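Proteinase K (PDB 2B6N) is a calcium-binding, subtilase-family serine endopeptidase that probably cleaves peptide bonds through a catalytic charge-relay triad, here seen as its catalytic domain. Local coordinates at residues 10-18 and 270-278; 24-33 and 234-242. One frame throughout, in Å; residues are numbered along the deposited sequence.

Contact 1: residues 10-18 and 270-278; sequences IDRIDQRNL and PNKLLFSLA. With CA (calcium ion), chain C.
The calcium-binding turn that leaves helix 8-13 receives the C-terminal tail of the protease domain, with Arg16 lying on Phe275. The ion takes Asp11 O and OD1, Asp14 OD1 and Gln15 OE1, each 2.4 Å from the calcium, together with water 2; Asp21 and Asn23 complete the site. On its other flank the turn offers Ile13 O, which accepts the tail's Ser276 N at 3.0 Å. The same oxygen has a CA-H contact from Phe275 CA at 3.1 Å. Arg16 is bent at its second torsion (chi2 -64°), which brings its guanidinium flat over the Phe275 ring, the planes 11° apart and CZ 3.6 Å from the ring centroid in a cation-pi stack. Its NH1 also donates to Arg256 O. Arg12 is held from several sides: NH2 reaches Arg16 O at 2.9 Å in the guanidinium plane, NE meets Asp185, and Leu273 CD2 sits over one face, 3.4 Å from NH2. In one of its two conformers, Ile13 packs against Leu274. Water 1 donates to both Gln15 O and Leu274 O. Asp14 OD2, turned from the metal, accepts from His25 N. Metal binding and tail docking thus share one short turn, so the calcium probably helps to keep Ile13 O and Arg16 placed for the tail.

Contact 2: residues 24-33 and 234-242; sequences YHTDYDGSGV and AALYLDENP
Ala235 packs its methyl against Val33, CB to CG1 3.9 Å, and its carbonyl oxygen lies beside Gly30 CA, where the incoming chain runs close to helix 223-240. One residue on, Leu236 sends CD2 up to the backbone of Tyr28, 3.4 Å from Tyr28 O, while CD1 meets the hydroxyl end of Tyr24, whose OH is hydrogen-bonded to Val87 O. Leu238 faces the far end of the loop: its CB is 3.7 Å from Val33 CG2, and water 3 bridges its carbonyl oxygen to Ser31 O. Asp239 is the polar centre. With CG anti to the backbone N (chi1 176°), its carboxylate projects into the bend at 29-31, where OD2 meets three successive N-H groups. Asp29 N donates to OD2 at 3.0 Å, nearly straight (169°); the bond to OD2 from Gly30 N at 3.0 Å is weak. Ser31 N is shared: its main bond closes an Asx turn on Asp29 OD1, and a weak one reaches Asp239 OD2 at 3.2 Å. Asp29 OD1 also comes within 3.0 Å of Asp239 OD2; the N-H groups gathered there probably offset the repulsion between the two carboxylates. Glu240 then lies over the face of Tyr28, CB 3.7 Å from the ring centroid in a CH-pi contact, its carboxylate plane only 13° from the ring plane and salt-bridged to Arg256. An aspartate near the C-terminal end of the helix thus gathers the amides of an Asx turn that runs into a type II beta turn, Gly30 to Val33, at the entry to strand 34-39 of the subtilase parallel sheet.

In the fold
From the N terminus the chain passes helix 8-13 and the calcium turn, then forms strand 23-25 and the loop that leads to strand 34-39. Contact 2 joins that loop to the last turns of helix 223-240, which carries the predicted nucleophile Ser224 near its start. The chain continues through helix 246-256 and the short strand 272-273 until its last residues return to the calcium turn in contact 1, whose larger loop encloses the whole of contact 2. One place where the two meet is Phe275 O, probably hydrogen-bonded to Tyr237 OH, 2.9 Å apart; helix 8-13 and the calcium turn also touch strand 23-25. Together they tie calcium turn, tail and loop to one another, the tail reaching helix 223-240 through Tyr237.

Contact 1: residues 10-18 and 270-278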
loop_
_atom_site.group_PDB
_atom_site.type_symbol
_atom_site.label_atom_id
_atom_site.label_comp_id
_atom_site.label_asym_id
_atom_site.label_seq_id
_atom_site.Cartn_x
_atom_site.Cartn_y
_atom_site.Cartn_z
ATOM N N ILE A 10 2.650 -12.007 -0.104
ATOM C CA ILE A 10 1.678 -12.351 0.932
ATOM C C ILE A 10 2.098 -13.634 1.691
ATOM O O ILE A 10 1.843 -13.744 2.883
ATOM C CB ILE A 10 0.211 -12.412 0.397
ATOM C CG1 ILE A 10 0.017 -13.563 -0.597
ATOM C CG2 ILE A 10 -0.199 -11.056 -0.210
ATOM C CD1 ILE A 10 -1.418 -13.648 -1.137
ATOM N N ASP A 11 2.748 -14.577 1.006
ATOM C CA ASP A 11 3.337 -15.767 1.686
ATOM C C ASP A 11 4.291 -15.345 2.831
ATOM O O ASP A 11 4.324 -15.967 3.916
ATOM C CB ASP A 11 4.084 -16.644 0.653
ATOM C CG ASP A 11 4.369 -18.081 1.154
ATOM O OD1 ASP A 11 4.071 -18.418 2.325
ATOM O OD2 ASP A 11 4.895 -18.863 0.338
ATOM N N ARG A 12 5.077 -14.299 2.584
ATOM C CA ARG A 12 6.082 -13.844 3.552
ATOM C C ARG A 12 5.520 -13.216 4.823
ATOM O O ARG A 12 6.091 -13.396 5.905
ATOM C CB ARG A 12 7.054 -12.851 2.897
ATOM C CG ARG A 12 8.201 -12.333 3.844
ATOM C CD ARG A 12 9.260 -13.443 4.023
ATOM N NE ARG A 12 10.246 -13.217 5.100
ATOM C CZ ARG A 12 10.042 -13.475 6.391
ATOM N NH1 ARG A 12 8.853 -13.881 6.834
ATOM N NH2 ARG A 12 11.028 -13.285 7.255
ATOM N N ILE A 13 4.416 -12.485 4.691
ATOM C CA ILE A 13 3.954 -11.609 5.766
ATOM C C ILE A 13 3.297 -12.354 6.940
ATOM O O ILE A 13 3.289 -11.844 8.064
ATOM C CB ILE A 13 3.065 -10.453 5.210
ATOM C CG1 ILE A 13 3.848 -9.617 4.188
ATOM C CG2 ILE A 13 2.566 -9.554 6.322
ATOM C CD1 ILE A 13 5.131 -9.023 4.724
ATOM N N ASP A 14 2.790 -13.565 6.698
ATOM C CA ASP A 14 2.127 -14.356 7.772
ATOM C C ASP A 14 3.054 -15.312 8.567
ATOM O O ASP A 14 2.575 -16.190 9.302
ATOM C CB ASP A 14 0.883 -15.109 7.232
ATOM C CG ASP A 14 1.247 -16.360 6.466
ATOM O OD1 ASP A 14 2.372 -16.426 5.912
ATOM O OD2 ASP A 14 0.434 -17.299 6.468
ATOM N N GLN A 15 4.367 -15.122 8.438
ATOM C CA GLN A 15 5.356 -15.954 9.127
ATOM C C GLN A 15 6.572 -15.121 9.554
ATOM O O GLN A 15 6.884 -14.092 8.928
ATOM C CB GLN A 15 5.776 -17.127 8.223
ATOM C CG GLN A 15 6.304 -16.700 6.840
ATOM C CD GLN A 15 6.637 -17.879 5.966
ATOM O OE1 GLN A 15 5.792 -18.352 5.198
ATOM N NE2 GLN A 15 7.873 -18.375 6.079
ATOM N N ARG A 16 7.271 -15.577 10.599
ATOM C CA ARG A 16 8.440 -14.826 11.125
ATOM C C ARG A 16 9.713 -15.089 10.320
ATOM O O ARG A 16 10.463 -14.163 9.983
ATOM C CB ARG A 16 8.701 -15.203 12.594
ATOM C CG ARG A 16 7.502 -14.960 13.523
ATOM C CD ARG A 16 7.202 -13.463 13.580
ATOM N NE ARG A 16 6.211 -13.101 14.585
ATOM C CZ ARG A 16 5.759 -11.860 14.780
ATOM N NH1 ARG A 16 6.179 -10.863 14.002
ATOM N NH2 ARG A 16 4.847 -11.628 15.730
ATOM N N ASN A 17 9.946 -16.364 10.032
ATOM C CA ASN A 17 11.198 -16.834 9.453
ATOM C C ASN A 17 11.011 -17.422 8.069
ATOM O O ASN A 17 9.943 -17.990 7.772
ATOM C CB ASN A 17 11.798 -17.924 10.354
ATOM C CG ASN A 17 11.912 -17.491 11.802
ATOM O OD1 ASN A 17 12.440 -16.426 12.095
ATOM N ND2 ASN A 17 11.428 -18.323 12.716
ATOM N N LEU A 18 12.037 -17.271 7.230
ATOM C CA LEU A 18 12.178 -18.041 6.003
ATOM C C LEU A 18 12.571 -19.484 6.383
ATOM O O LEU A 18 13.049 -19.723 7.506
ATOM C CB LEU A 18 13.239 -17.402 5.080
ATOM C CG LEU A 18 12.868 -16.058 4.421
ATOM C CD1 LEU A 18 14.063 -15.435 3.704
ATOM C CD2 LEU A 18 11.711 -16.241 3.421
ATOM N N PRO A 270 14.103 1.381 10.598
ATOM C CA PRO A 270 13.546 0.454 11.585
ATOM C C PRO A 270 13.686 -0.959 11.048
ATOM O O PRO A 270 13.273 -1.217 9.914
ATOM C CB PRO A 270 12.067 0.853 11.650
ATOM C CG PRO A 270 11.787 1.438 10.255
ATOM C CD PRO A 270 13.057 2.194 9.938
ATOM N N ASN A 271 14.285 -1.869 11.816
ATOM C CA ASN A 271 14.391 -3.241 11.310
ATOM C C ASN A 271 13.135 -4.033 11.678
ATOM O O ASN A 271 13.109 -4.866 12.603
ATOM C CB ASN A 271 15.703 -3.931 11.695
ATOM C CG ASN A 271 16.111 -4.986 10.665
ATOM O OD1 ASN A 271 15.323 -5.881 10.350
ATOM N ND2 ASN A 271 17.328 -4.881 10.139
ATOM N N LYS A 272 12.067 -3.707 10.960
ATOM C CA LYS A 272 10.753 -4.272 11.203
ATOM C C LYS A 272 10.209 -4.750 9.876
ATOM O O LYS A 272 10.132 -3.976 8.915
ATOM C CB LYS A 272 9.804 -3.226 11.801
ATOM C CG LYS A 272 10.220 -2.730 13.211
ATOM C CD LYS A 272 9.115 -1.886 13.836
ATOM C CE LYS A 272 9.510 -1.315 15.216
ATOM N NZ LYS A 272 10.295 -0.040 15.080
ATOM N N LEU A 273 9.849 -6.026 9.832
ATOM C CA LEU A 273 9.272 -6.600 8.618
ATOM C C LEU A 273 7.788 -6.866 8.859
ATOM O O LEU A 273 7.416 -7.462 9.858
ATOM C CB LEU A 273 10.017 -7.862 8.194
ATOM C CG LEU A 273 9.483 -8.609 6.968
ATOM C CD1 LEU A 273 9.630 -7.799 5.642
ATOM C CD2 LEU A 273 10.145 -9.993 6.851
ATOM N N LEU A 274 6.950 -6.406 7.931
ATOM C CA LEU A 274 5.502 -6.548 8.018
ATOM C C LEU A 274 5.064 -7.964 8.415
ATOM O O LEU A 274 5.539 -8.955 7.835
ATOM C CB LEU A 274 4.860 -6.176 6.675
ATOM C CG LEU A 274 3.330 -6.220 6.618
ATOM C CD1 LEU A 274 2.700 -5.198 7.575
ATOM C CD2 LEU A 274 2.869 -5.973 5.184
ATOM N N PHE A 275 4.169 -8.034 9.400
ATOM C CA PHE A 275 3.603 -9.316 9.878
ATOM C C PHE A 275 2.093 -9.141 10.011
ATOM O O PHE A 275 1.624 -8.171 10.632
ATOM C CB PHE A 275 4.263 -9.749 11.201
ATOM C CG PHE A 275 3.794 -11.082 11.706
ATOM C CD1 PHE A 275 4.285 -12.262 11.142
ATOM C CD2 PHE A 275 2.847 -11.157 12.748
ATOM C CE1 PHE A 275 3.851 -13.517 11.604
ATOM C CE2 PHE A 275 2.405 -12.411 13.215
ATOM C CZ PHE A 275 2.911 -13.589 12.645
ATOM N N SER A 276 1.317 -10.046 9.405
ATOM C CA SER A 276 -0.120 -9.814 9.251
ATOM C C SER A 276 -1.015 -10.365 10.369
ATOM O O SER A 276 -2.218 -10.072 10.396
ATOM C CB SER A 276 -0.585 -10.405 7.915
ATOM O OG SER A 276 -0.389 -11.809 7.926
ATOM N N LEU A 277 -0.452 -11.198 11.243
ATOM C CA LEU A 277 -1.249 -11.887 12.260
ATOM C C LEU A 277 -1.150 -11.251 13.630
ATOM O O LEU A 277 -0.185 -10.538 13.919
ATOM C CB LEU A 277 -0.879 -13.370 12.329
ATOM C CG LEU A 277 -0.915 -14.153 11.008
ATOM C CD1 LEU A 277 -0.644 -15.627 11.256
ATOM C CD2 LEU A 277 -2.234 -13.965 10.254
ATOM N N ALA A 278 -2.147 -11.548 14.465
ATOM C CA ALA A 278 -2.409 -10.821 15.706
ATOM C C ALA A 278 -1.569 -11.301 16.865
ATOM O O ALA A 278 -0.352 -11.442 16.767
ATOM C CB ALA A 278 -3.916 -10.893 16.067
ATOM O OXT ALA A 278 -2.092 -11.545 17.953
HETATM CA CA CA C . 3.472 -18.060 4.625
HETATM O O HOH W 1 7.071 -11.096 8.921
HETATM O O HOH W 2 3.075 -19.137 6.919
#

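Contact 2: residues 24-33 and 234-242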
loop_
_atom_site.group_PDB
_atom_site.type_symbol
_atom_site.label_atom_id
_atom_site.label_comp_id
_atom_site.label_asym_id
_atom_site.label_seq_id
_atom_site.Cartn_x
_atom_site.Cartn_y
_atom_site.Cartn_z
ATOM N N TYR A 24 -0.722 -18.762 2.844
ATOM C CA TYR A 24 -1.114 -17.449 3.377
ATOM C C TYR A 24 -2.338 -17.615 4.288
ATOM O O TYR A 24 -3.459 -17.821 3.813
ATOM C CB TYR A 24 -1.341 -16.388 2.278
ATOM C CG TYR A 24 -1.813 -15.061 2.856
ATOM C CD1 TYR A 24 -1.069 -14.415 3.847
ATOM C CD2 TYR A 24 -3.001 -14.469 2.437
ATOM C CE1 TYR A 24 -1.488 -13.219 4.412
ATOM C CE2 TYR A 24 -3.432 -13.241 2.993
ATOM C CZ TYR A 24 -2.680 -12.646 3.998
ATOM O OH TYR A 24 -3.085 -11.456 4.569
ATOM N N HIS A 25 -2.093 -17.561 5.593
ATOM C CA HIS A 25 -3.160 -17.713 6.579
ATOM C C HIS A 25 -3.807 -16.370 6.850
ATOM O O HIS A 25 -3.107 -15.357 6.942
ATOM C CB HIS A 25 -2.584 -18.272 7.891
ATOM C CG HIS A 25 -3.609 -18.429 8.971
ATOM N ND1 HIS A 25 -4.376 -19.564 9.101
ATOM C CD2 HIS A 25 -4.009 -17.588 9.954
ATOM C CE1 HIS A 25 -5.218 -19.412 10.110
ATOM N NE2 HIS A 25 -5.018 -18.219 10.643
ATOM N N THR A 26 -5.131 -16.377 7.002
ATOM C CA THR A 26 -5.875 -15.181 7.409
ATOM C C THR A 26 -6.832 -15.532 8.557
ATOM O O THR A 26 -7.454 -16.598 8.555
ATOM C CB THR A 26 -6.689 -14.569 6.242
ATOM O OG1 THR A 26 -7.487 -15.579 5.608
ATOM C CG2 THR A 26 -5.753 -13.921 5.199
ATOM N N ASP A 27 -6.933 -14.622 9.522
ATOM C CA ASP A 27 -7.940 -14.649 10.582
ATOM C C ASP A 27 -8.988 -13.552 10.370
ATOM O O ASP A 27 -10.079 -13.572 10.970
ATOM C CB ASP A 27 -7.248 -14.445 11.929
ATOM C CG ASP A 27 -6.216 -15.532 12.212
ATOM O OD1 ASP A 27 -6.602 -16.728 12.184
ATOM O OD2 ASP A 27 -5.025 -15.198 12.400
ATOM N N TYR A 28 -8.632 -12.581 9.535
ATOM C CA TYR A 28 -9.502 -11.451 9.203
ATOM C C TYR A 28 -9.344 -11.234 7.721
ATOM O O TYR A 28 -8.453 -11.825 7.101
ATOM C CB TYR A 28 -9.104 -10.193 10.012
ATOM C CG TYR A 28 -9.298 -10.435 11.477
ATOM C CD1 TYR A 28 -8.259 -10.932 12.277
ATOM C CD2 TYR A 28 -10.551 -10.265 12.050
ATOM C CE1 TYR A 28 -8.477 -11.214 13.624
ATOM C CE2 TYR A 28 -10.768 -10.549 13.368
ATOM C CZ TYR A 28 -9.737 -11.014 14.150
ATOM O OH TYR A 28 -10.000 -11.274 15.472
ATOM N N ASP A 29 -10.182 -10.379 7.148
ATOM C CA ASP A 29 -10.151 -10.159 5.708
ATOM C C ASP A 29 -10.461 -8.718 5.285
ATOM O O ASP A 29 -10.660 -8.449 4.095
ATOM C CB ASP A 29 -11.112 -11.140 5.019
ATOM C CG ASP A 29 -12.552 -10.992 5.488
ATOM O OD1 ASP A 29 -12.880 -9.997 6.168
ATOM O OD2 ASP A 29 -13.371 -11.882 5.161
ATOM N N GLY A 30 -10.532 -7.792 6.243
ATOM C CA GLY A 30 -10.781 -6.391 5.877
ATOM C C GLY A 30 -12.254 -6.034 5.728
ATOM O O GLY A 30 -12.588 -4.945 5.251
ATOM N N SER A 31 -13.141 -6.941 6.149
ATOM C CA SER A 31 -14.583 -6.675 6.191
ATOM C C SER A 31 -14.846 -5.388 6.956
ATOM O O SER A 31 -14.226 -5.148 8.004
ATOM C CB SER A 31 -15.331 -7.832 6.872
ATOM O OG SER A 31 -15.336 -8.976 6.048
ATOM N N GLY A 32 -15.717 -4.551 6.387
ATOM C CA GLY A 32 -16.149 -3.313 7.020
ATOM C C GLY A 32 -15.144 -2.182 6.934
ATOM O O GLY A 32 -15.365 -1.108 7.528
ATOM N N VAL A 33 -14.059 -2.411 6.190
ATOM C CA VAL A 33 -12.993 -1.417 5.996
ATOM C C VAL A 33 -12.930 -0.989 4.526
ATOM O O VAL A 33 -13.230 -1.785 3.631
ATOM C CB VAL A 33 -11.595 -1.990 6.422
ATOM C CG1 VAL A 33 -10.474 -0.946 6.257
ATOM C CG2 VAL A 33 -11.627 -2.482 7.858
ATOM N N ALA A 234 -3.065 -3.080 7.585
ATOM C CA ALA A 234 -3.906 -2.073 8.289
ATOM C C ALA A 234 -5.399 -2.427 8.206
ATOM O O ALA A 234 -6.113 -2.376 9.220
ATOM C CB ALA A 234 -3.659 -0.667 7.717
ATOM N N ALA A 235 -5.861 -2.801 7.008
ATOM C CA ALA A 235 -7.256 -3.201 6.808
ATOM C C ALA A 235 -7.620 -4.429 7.628
ATOM O O ALA A 235 -8.716 -4.493 8.181
ATOM C CB ALA A 235 -7.564 -3.451 5.334
ATOM N N LEU A 236 -6.715 -5.406 7.706
ATOM C CA LEU A 236 -6.927 -6.564 8.599
ATOM C C LEU A 236 -7.108 -6.136 10.047
ATOM O O LEU A 236 -8.024 -6.607 10.731
ATOM C CB LEU A 236 -5.751 -7.543 8.534
ATOM C CG LEU A 236 -5.442 -8.228 7.200
ATOM C CD1 LEU A 236 -4.283 -9.214 7.364
ATOM C CD2 LEU A 236 -6.656 -8.945 6.632
ATOM N N TYR A 237 -6.234 -5.242 10.516
ATOM C CA TYR A 237 -6.272 -4.797 11.911
ATOM C C TYR A 237 -7.550 -4.014 12.206
ATOM O O TYR A 237 -8.080 -4.085 13.299
ATOM C CB TYR A 237 -5.068 -3.920 12.261
ATOM C CG TYR A 237 -3.706 -4.596 12.242
ATOM C CD1 TYR A 237 -2.569 -3.852 12.530
ATOM C CD2 TYR A 237 -3.549 -5.951 11.922
ATOM C CE1 TYR A 237 -1.297 -4.428 12.532
ATOM C CE2 TYR A 237 -2.266 -6.551 11.919
ATOM C CZ TYR A 237 -1.153 -5.765 12.225
ATOM O OH TYR A 237 0.120 -6.278 12.208
ATOM N N LEU A 238 -8.034 -3.261 11.218
ATOM C CA LEU A 238 -9.251 -2.449 11.380
ATOM C C LEU A 238 -10.536 -3.286 11.286
ATOM O O LEU A 238 -11.588 -2.865 11.766
ATOM C CB LEU A 238 -9.248 -1.300 10.371
ATOM C CG LEU A 238 -8.362 -0.091 10.725
ATOM C CD1 LEU A 238 -8.167 0.832 9.497
ATOM C CD2 LEU A 238 -8.914 0.692 11.932
ATOM N N ASP A 239 -10.447 -4.451 10.646
ATOM C CA ASP A 239 -11.518 -5.456 10.677
ATOM C C ASP A 239 -11.546 -6.069 12.084
ATOM O O ASP A 239 -12.601 -6.126 12.735
ATOM C CB ASP A 239 -11.220 -6.514 9.593
ATOM C CG ASP A 239 -12.205 -7.684 9.566
ATOM O OD1 ASP A 239 -13.158 -7.747 10.374
ATOM O OD2 ASP A 239 -12.003 -8.573 8.712
ATOM N N GLU A 240 -10.379 -6.510 12.551
ATOM C CA GLU A 240 -10.202 -7.027 13.927
ATOM C C GLU A 240 -10.651 -6.042 15.025
ATOM O O GLU A 240 -11.330 -6.430 15.987
ATOM C CB GLU A 240 -8.738 -7.411 14.138
ATOM C CG GLU A 240 -8.403 -7.955 15.520
ATOM C CD GLU A 240 -6.906 -8.069 15.773
ATOM O OE1 GLU A 240 -6.117 -7.817 14.840
ATOM O OE2 GLU A 240 -6.512 -8.405 16.911
ATOM N N ASN A 241 -10.261 -4.775 14.882
ATOM C CA ASN A 241 -10.630 -3.756 15.848
ATOM C C ASN A 241 -10.952 -2.452 15.111
ATOM O O ASN A 241 -10.054 -1.673 14.849
ATOM C CB ASN A 241 -9.481 -3.547 16.846
ATOM C CG ASN A 241 -9.826 -2.554 17.958
ATOM O OD1 ASN A 241 -10.877 -1.899 17.938
ATOM N ND2 ASN A 241 -8.935 -2.443 18.931
ATOM N N PRO A 242 -12.238 -2.214 14.784
ATOM C CA PRO A 242 -12.620 -0.985 14.063
ATOM C C PRO A 242 -12.490 0.308 14.878
ATOM O O PRO A 242 -12.733 1.386 14.342
ATOM C CB PRO A 242 -14.084 -1.228 13.659
ATOM C CG PRO A 242 -14.582 -2.301 14.557
ATOM C CD PRO A 242 -13.387 -3.100 15.046
HETATM O O HOH W 3 -14.283 -3.166 10.403
#